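Local coordinates for protein fructose-bisphosphate aldolase (Slackia heliotrinireducens, PDB 4MOZ) that belongs to the DeoC/LacD family of aldolases, folds as a closed eight-stranded TIM barrel and is modelled here in an assembly of five chains, at residues 34-39 with 258-263; 67-72 with 97-102; 86-91 with 129-134. All coordinates share one frame; numbering follows the deposited sequence.

The three contacts pack loops, strands and outer helices of one parallel barrel, and side chains pass from one to the next. Contact 1 joins the entry to the first strand to the helix that precedes the eighth. Contact 2 sets helix 66-74, which leads into strand 79-82, against strand 99-102, with its centre about 20 Å from that of contact 1; the two meet where Leu39 CD1 lies 3.9 Å from Leu100 CD2. Contact 3, centred about 12 Å from contact 2, joins the next two helices, and Tyr99 CD1 touches Ile87 CG2 at 3.8 Å. Contacts 1 and 3 lie on opposite sides of the chain's centre, their nearest atoms about 11 Å apart.

Contact 1: 34-39 with 258-263; sequences TGRLML and QIYIGG
Arg36, just ahead of strand 37-41, faces Ile259 in the last turn of helix 248-260; their CA atoms, the nearest pair of the two backbones, are 9.5 Å apart, and the arginine side chain covers most of the gap. The approach to Arg36 is shaped by an ST turn, in which Thr34 OG1 accepts from Arg36 N at 2.9 Å while also bonding to Thr31 O. On the other segment Gly263 leaves helical geometry with a positive phi of 75°, and its N makes a weak bond back to Ile259 O. In the TIM barrel this is the closing seam: strand 37-41 is the first strand, the helix leads into the eighth, 266-269, and Leu37 and Leu39 pair with Asn267 through their backbones. Arg36 carries the contact; on the isoleucine the CG2 methyl does the touching, over the centre of one face of the guanidinium, with Ile259 CG2 3.6 Å from Arg36 CZ. The same methyl also lies over the Tyr260 ring, filling the corner between two flat groups whose planes stand 85° apart. A bend in the arginine chain, chi2 -106°, lays the guanidinium against that methyl. Tyr260 OH comes in at the guanidinium edge, near its plane, 3.7 Å from both Arg36 NH1 and NH2, and makes no hydrogen bond to either. The polar ends are held by residues further along the same chain: Arg36 NH1 bonds to Thr292 O, and Tyr260 OH to Asp295 OD1, which is also a long, weak ion-pair partner of Arg36 NH2.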
# COMPACT_ATOMS: atom_id res chain seq x y z
N THR C 34 13.62 -34.46 -19.50
CA THR C 34 12.52 -35.35 -19.85
C THR C 34 11.23 -34.63 -20.24
O THR C 34 10.37 -35.21 -20.90
CB THR C 34 12.17 -36.33 -18.71
OG1 THR C 34 11.46 -35.64 -17.68
CG2 THR C 34 13.43 -36.99 -18.15
N GLY C 35 11.08 -33.38 -19.80
CA GLY C 35 9.83 -32.65 -19.97
C GLY C 35 8.83 -32.94 -18.86
O GLY C 35 7.72 -32.42 -18.87
N ARG C 36 9.23 -33.79 -17.91
CA ARG C 36 8.38 -34.16 -16.78
C ARG C 36 8.96 -33.59 -15.49
O ARG C 36 10.18 -33.59 -15.30
CB ARG C 36 8.28 -35.69 -16.67
CG ARG C 36 7.61 -36.38 -17.85
CD ARG C 36 6.21 -36.86 -17.50
NE ARG C 36 5.66 -37.73 -18.54
CZ ARG C 36 5.76 -39.06 -18.54
NH1 ARG C 36 6.37 -39.71 -17.56
NH2 ARG C 36 5.23 -39.74 -19.55
N LEU C 37 8.09 -33.12 -14.60
CA LEU C 37 8.57 -32.51 -13.36
C LEU C 37 8.34 -33.37 -12.14
O LEU C 37 7.19 -33.61 -11.73
CB LEU C 37 7.94 -31.12 -13.15
CG LEU C 37 8.41 -30.34 -11.91
CD1 LEU C 37 9.87 -29.94 -12.02
CD2 LEU C 37 7.54 -29.11 -11.67
N MSE C 38 9.44 -33.84 -11.55
CA MSE C 38 9.41 -34.51 -10.25
C MSE C 38 9.81 -33.47 -9.21
O MSE C 38 10.98 -33.10 -9.12
CB MSE C 38 10.36 -35.71 -10.23
CG MSE C 38 10.21 -36.63 -9.02
SE MSE C 38 10.75 -35.79 -7.32
CE MSE C 38 10.76 -37.38 -6.18
N LEU C 39 8.83 -32.98 -8.46
CA LEU C 39 9.06 -31.93 -7.47
C LEU C 39 9.07 -32.47 -6.04
O LEU C 39 8.10 -33.08 -5.59
CB LEU C 39 8.00 -30.81 -7.62
CG LEU C 39 8.13 -29.57 -6.72
CD1 LEU C 39 7.69 -28.32 -7.46
CD2 LEU C 39 7.38 -29.72 -5.41
N GLN C 258 -2.18 -40.81 -12.88
CA GLN C 258 -2.24 -39.36 -13.10
C GLN C 258 -1.52 -38.95 -14.38
O GLN C 258 -1.99 -38.08 -15.10
CB GLN C 258 -1.69 -38.60 -11.89
CG GLN C 258 -2.62 -38.59 -10.69
CD GLN C 258 -1.95 -38.18 -9.39
OE1 GLN C 258 -0.75 -37.85 -9.37
NE2 GLN C 258 -2.71 -38.20 -8.30
N ILE C 259 -0.37 -39.57 -14.65
CA ILE C 259 0.39 -39.27 -15.85
C ILE C 259 -0.30 -39.82 -17.10
O ILE C 259 -0.61 -39.07 -18.02
CB ILE C 259 1.84 -39.80 -15.76
CG1 ILE C 259 2.61 -39.11 -14.63
CG2 ILE C 259 2.56 -39.61 -17.10
CD1 ILE C 259 3.93 -39.76 -14.27
N TYR C 260 -0.55 -41.13 -17.11
CA TYR C 260 -0.95 -41.81 -18.34
C TYR C 260 -2.45 -41.76 -18.61
O TYR C 260 -2.87 -41.82 -19.76
CB TYR C 260 -0.37 -43.23 -18.40
CG TYR C 260 1.15 -43.23 -18.37
CD1 TYR C 260 1.90 -42.90 -19.50
CD2 TYR C 260 1.84 -43.53 -17.19
CE1 TYR C 260 3.29 -42.88 -19.47
CE2 TYR C 260 3.23 -43.51 -17.15
CZ TYR C 260 3.95 -43.19 -18.28
OH TYR C 260 5.33 -43.17 -18.25
N ILE C 261 -3.25 -41.62 -17.56
CA ILE C 261 -4.70 -41.45 -17.72
C ILE C 261 -5.09 -39.97 -17.54
O ILE C 261 -5.86 -39.43 -18.33
CB ILE C 261 -5.51 -42.36 -16.76
CG1 ILE C 261 -5.17 -43.83 -17.02
CG2 ILE C 261 -7.01 -42.11 -16.91
CD1 ILE C 261 -5.63 -44.79 -15.94
N GLY C 262 -4.53 -39.34 -16.51
CA GLY C 262 -4.89 -37.96 -16.16
C GLY C 262 -4.18 -36.87 -16.94
O GLY C 262 -4.54 -35.70 -16.84
N GLY C 263 -3.15 -37.25 -17.69
CA GLY C 263 -2.41 -36.29 -18.51
C GLY C 263 -1.46 -35.37 -17.76
O GLY C 263 -1.05 -34.34 -18.30

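Contact 2: 67-72 with 97-102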
# COMPACT_ATOMS: atom_id res chain seq x y z
N HIS C 67 17.97 -33.18 6.97
CA HIS C 67 17.31 -34.36 6.40
C HIS C 67 16.79 -34.10 5.01
O HIS C 67 17.01 -34.91 4.10
CB HIS C 67 16.18 -34.77 7.33
CG HIS C 67 15.50 -36.07 6.97
ND1 HIS C 67 16.17 -37.25 6.92
CD2 HIS C 67 14.17 -36.36 6.68
CE1 HIS C 67 15.30 -38.23 6.60
NE2 HIS C 67 14.08 -37.68 6.45
N LEU C 68 16.12 -32.96 4.82
CA LEU C 68 15.54 -32.61 3.52
C LEU C 68 16.60 -32.47 2.44
O LEU C 68 16.41 -32.93 1.31
CB LEU C 68 14.72 -31.32 3.62
CG LEU C 68 13.64 -31.25 4.72
CD1 LEU C 68 13.06 -29.85 4.84
CD2 LEU C 68 12.53 -32.27 4.47
N PHE C 69 17.72 -31.85 2.79
CA PHE C 69 18.80 -31.63 1.83
C PHE C 69 19.58 -32.91 1.52
O PHE C 69 20.06 -33.09 0.40
CB PHE C 69 19.72 -30.51 2.30
CG PHE C 69 19.08 -29.14 2.23
CD1 PHE C 69 18.28 -28.67 3.28
CD2 PHE C 69 19.27 -28.33 1.12
CE1 PHE C 69 17.69 -27.42 3.22
CE2 PHE C 69 18.68 -27.07 1.05
CZ PHE C 69 17.89 -26.62 2.10
N LYS C 70 19.69 -33.79 2.51
CA LYS C 70 20.31 -35.10 2.32
C LYS C 70 19.49 -35.95 1.35
O LYS C 70 20.06 -36.62 0.49
CB LYS C 70 20.47 -35.83 3.66
CG LYS C 70 21.51 -35.24 4.60
CD LYS C 70 21.60 -36.10 5.86
CE LYS C 70 22.41 -35.44 6.96
NZ LYS C 70 23.87 -35.58 6.74
N ILE C 71 18.17 -35.90 1.50
CA ILE C 71 17.25 -36.61 0.61
C ILE C 71 17.37 -36.09 -0.82
O ILE C 71 17.51 -36.88 -1.76
CB ILE C 71 15.78 -36.49 1.09
CG1 ILE C 71 15.60 -37.21 2.43
CG2 ILE C 71 14.84 -37.09 0.06
CD1 ILE C 71 14.32 -36.86 3.16
N ALA C 72 17.33 -34.77 -0.98
CA ALA C 72 17.44 -34.15 -2.29
C ALA C 72 18.76 -34.50 -2.98
O ALA C 72 18.82 -34.64 -4.20
CB ALA C 72 17.30 -32.64 -2.17
N VAL C 97 21.87 -29.51 -6.48
CA VAL C 97 20.43 -29.71 -6.42
C VAL C 97 19.83 -28.57 -7.24
O VAL C 97 20.34 -27.45 -7.22
CB VAL C 97 19.90 -29.64 -4.96
CG1 VAL C 97 18.39 -29.80 -4.92
CG2 VAL C 97 20.56 -30.70 -4.09
N ASN C 98 18.77 -28.88 -7.99
CA ASN C 98 18.02 -27.85 -8.68
C ASN C 98 17.01 -27.26 -7.71
O ASN C 98 16.03 -27.92 -7.34
CB ASN C 98 17.30 -28.41 -9.92
CG ASN C 98 18.25 -29.07 -10.91
OD1 ASN C 98 19.31 -28.52 -11.23
ND2 ASN C 98 17.87 -30.23 -11.41
N TYR C 99 17.26 -26.03 -7.27
CA TYR C 99 16.41 -25.37 -6.28
C TYR C 99 15.28 -24.56 -6.91
O TYR C 99 15.50 -23.79 -7.86
CB TYR C 99 17.23 -24.48 -5.34
CG TYR C 99 18.15 -25.27 -4.43
CD1 TYR C 99 17.64 -25.97 -3.32
CD2 TYR C 99 19.52 -25.32 -4.67
CE1 TYR C 99 18.48 -26.69 -2.49
CE2 TYR C 99 20.37 -26.05 -3.84
CZ TYR C 99 19.85 -26.73 -2.75
OH TYR C 99 20.68 -27.45 -1.93
N LEU C 100 14.08 -24.75 -6.37
CA LEU C 100 12.93 -23.93 -6.70
C LEU C 100 12.57 -23.15 -5.44
O LEU C 100 12.19 -23.74 -4.42
CB LEU C 100 11.75 -24.80 -7.13
CG LEU C 100 10.56 -24.07 -7.75
CD1 LEU C 100 10.63 -24.14 -9.26
CD2 LEU C 100 9.26 -24.70 -7.27
N VAL C 101 12.70 -21.82 -5.50
CA VAL C 101 12.43 -20.97 -4.35
C VAL C 101 10.93 -20.68 -4.21
O VAL C 101 10.33 -20.03 -5.07
CB VAL C 101 13.25 -19.66 -4.38
CG1 VAL C 101 12.95 -18.81 -3.16
CG2 VAL C 101 14.74 -19.98 -4.47
N LYS C 102 10.35 -21.17 -3.12
CA LYS C 102 8.95 -20.94 -2.82
C LYS C 102 8.78 -19.53 -2.27
O LYS C 102 9.19 -19.23 -1.15
CB LYS C 102 8.43 -22.00 -1.85
CG LYS C 102 6.95 -21.89 -1.49
CD LYS C 102 6.06 -21.93 -2.73
CE LYS C 102 4.66 -22.41 -2.39
NZ LYS C 102 3.95 -21.44 -1.50
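Phe69 and Tyr99 share a first torsion, CG lying anti to the carbonyl carbon (chi1 -71° and -68°), and this swings the ends of both rings into the space between helix 66-74 and strand 99-102. In the TIM barrel that helix connects the first strand to the second, while 99-102 is the third. The contact therefore reaches past strand 79-82, whose Met80 touches Phe69, Ala72, Val97 and Tyr99 alike. The two aromatic side chains cross at about a right angle. Phe69 offers its CD2-CE2 edge, with Tyr99 OH near the plane of the ring and 3.5 Å from Phe69 CD2; Phe69 CE2 meets Tyr99 CE1 at 3.6 Å, an oblique approach to the tyrosine ring. The hydroxyl pays its polar cost by hydrogen bonding to Tyr94 O, which also helps to fix how the phenol is directed. The Tyr90 ring stacks on that of Phe69. Val97 works on two fronts: its CB rests over one face of the Tyr99 ring, toward the rim, and its CG1 methyl makes a looser apolar contact, 4.1 Å from Ala72 CB.

Contact 3: 86-91 with 129-134; sequences LIARYA and LAMRDN
Between Ala88 and Met131 no flat group takes part; the planar ones lie to the flanks. The Tyr90 ring has Leu86 O at its edge, in plane. The Arg132 guanidinium carries Leu129 CG over one face, toward the rim, and has Asp133 OD2 at its edge: NH2 bonds to OD2 at 3.1 Å almost in the guanidinium plane, while NE reaches Asp133 OD1 at 2.9 Å from a tilted position. This side-on salt bridge, gripping through NE and NH2, limits the rotation of the guanidinium, and NH1 takes Glu169 as a second carboxylate partner. The crossing itself belongs to Met131, modelled as selenomethionine. With CG anti to the backbone N (chi1 -158°) its chain runs out toward helix 84-90, placing SE 3.8 Å from Ala88 CB. The terminal CE methyl lies near Ile87, but its separation from CG2 is too short to be trusted. These are consecutive helices of the TIM barrel; Ile87 of the first also touches Tyr99 and Val101 of strand 99-102. A second subunit packs on Ala88, and its Asp207 forms a salt bridge to Arg89. With no hydrogen bond between the segments, the contact rests on apolar packing of the Met131 side chain against Ala88, with Ile87 alongside.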
# COMPACT_ATOMS: atom_id res chain seq x y z
N LEU C 86 15.54 -21.10 4.07
CA LEU C 86 15.87 -22.50 4.28
C LEU C 86 16.98 -22.94 3.32
O LEU C 86 17.99 -23.51 3.74
CB LEU C 86 14.63 -23.37 4.09
CG LEU C 86 14.80 -24.89 4.13
CD1 LEU C 86 15.13 -25.38 5.53
CD2 LEU C 86 13.55 -25.57 3.60
N ILE C 87 16.77 -22.65 2.03
CA ILE C 87 17.77 -22.93 1.00
C ILE C 87 19.10 -22.21 1.30
O ILE C 87 20.16 -22.82 1.18
CB ILE C 87 17.23 -22.58 -0.41
CG1 ILE C 87 16.02 -23.48 -0.75
CG2 ILE C 87 18.31 -22.77 -1.46
CD1 ILE C 87 15.26 -23.06 -2.00
N ALA C 88 19.03 -20.95 1.72
CA ALA C 88 20.23 -20.15 2.00
C ALA C 88 21.13 -20.75 3.09
O ALA C 88 22.35 -20.62 3.03
CB ALA C 88 19.85 -18.72 2.37
N ARG C 89 20.52 -21.42 4.07
CA ARG C 89 21.26 -21.92 5.22
C ARG C 89 22.01 -23.22 4.93
O ARG C 89 22.93 -23.58 5.66
CB ARG C 89 20.35 -22.11 6.44
CG ARG C 89 19.48 -20.92 6.81
CD ARG C 89 20.27 -19.72 7.32
NE ARG C 89 20.97 -19.99 8.57
CZ ARG C 89 21.62 -19.07 9.27
NH1 ARG C 89 21.65 -17.81 8.85
NH2 ARG C 89 22.24 -19.39 10.40
N TYR C 90 21.61 -23.92 3.87
CA TYR C 90 22.18 -25.23 3.56
C TYR C 90 22.79 -25.37 2.16
O TYR C 90 23.63 -26.25 1.95
CB TYR C 90 21.13 -26.32 3.76
CG TYR C 90 20.68 -26.48 5.20
CD1 TYR C 90 21.35 -27.35 6.06
CD2 TYR C 90 19.58 -25.77 5.69
CE1 TYR C 90 20.94 -27.51 7.37
CE2 TYR C 90 19.17 -25.92 7.01
CZ TYR C 90 19.85 -26.80 7.84
OH TYR C 90 19.46 -26.96 9.15
N ALA C 91 22.38 -24.52 1.23
CA ALA C 91 22.74 -24.66 -0.19
C ALA C 91 24.23 -24.75 -0.47
O ALA C 91 24.63 -25.44 -1.41
CB ALA C 91 22.12 -23.54 -1.03
N LEU C 129 17.57 -13.52 -7.01
CA LEU C 129 18.56 -13.25 -8.05
C LEU C 129 19.96 -13.07 -7.48
O LEU C 129 20.94 -13.53 -8.07
CB LEU C 129 18.17 -12.00 -8.85
CG LEU C 129 17.32 -12.12 -10.12
CD1 LEU C 129 16.26 -13.21 -10.04
CD2 LEU C 129 16.69 -10.78 -10.47
N ALA C 130 20.05 -12.40 -6.33
CA ALA C 130 21.32 -12.17 -5.64
C ALA C 130 21.91 -13.50 -5.18
O ALA C 130 23.12 -13.71 -5.27
CB ALA C 130 21.12 -11.24 -4.45
N MSE C 131 21.05 -14.38 -4.71
CA MSE C 131 21.47 -15.69 -4.25
C MSE C 131 21.94 -16.56 -5.42
O MSE C 131 22.95 -17.26 -5.30
CB MSE C 131 20.32 -16.34 -3.49
CG MSE C 131 20.75 -17.41 -2.54
SE MSE C 131 19.31 -17.86 -1.31
CE MSE C 131 19.41 -19.77 -1.50
N ARG C 132 21.21 -16.50 -6.53
CA ARG C 132 21.58 -17.16 -7.79
C ARG C 132 22.96 -16.71 -8.26
O ARG C 132 23.78 -17.53 -8.69
CB ARG C 132 20.54 -16.86 -8.88
CG ARG C 132 20.91 -17.38 -10.28
CD ARG C 132 20.23 -16.59 -11.39
NE ARG C 132 20.62 -15.18 -11.36
CZ ARG C 132 20.10 -14.22 -12.13
NH1 ARG C 132 19.16 -14.50 -13.02
NH2 ARG C 132 20.54 -12.97 -12.00
N ASP C 133 23.21 -15.41 -8.17
CA ASP C 133 24.49 -14.85 -8.59
C ASP C 133 25.59 -15.08 -7.55
O ASP C 133 26.76 -14.82 -7.82
CB ASP C 133 24.33 -13.37 -8.92
CG ASP C 133 23.40 -13.14 -10.11
OD1 ASP C 133 23.22 -14.07 -10.93
OD2 ASP C 133 22.85 -12.03 -10.22
N ASN C 134 25.21 -15.57 -6.37
CA ASN C 134 26.17 -15.96 -5.34
C ASN C 134 26.51 -17.45 -5.42
O ASN C 134 27.18 -17.99 -4.54
CB ASN C 134 25.65 -15.57 -3.95
CG ASN C 134 26.75 -15.59 -2.89
OD1 ASN C 134 27.91 -15.31 -3.17
ND2 ASN C 134 26.37 -15.93 -1.66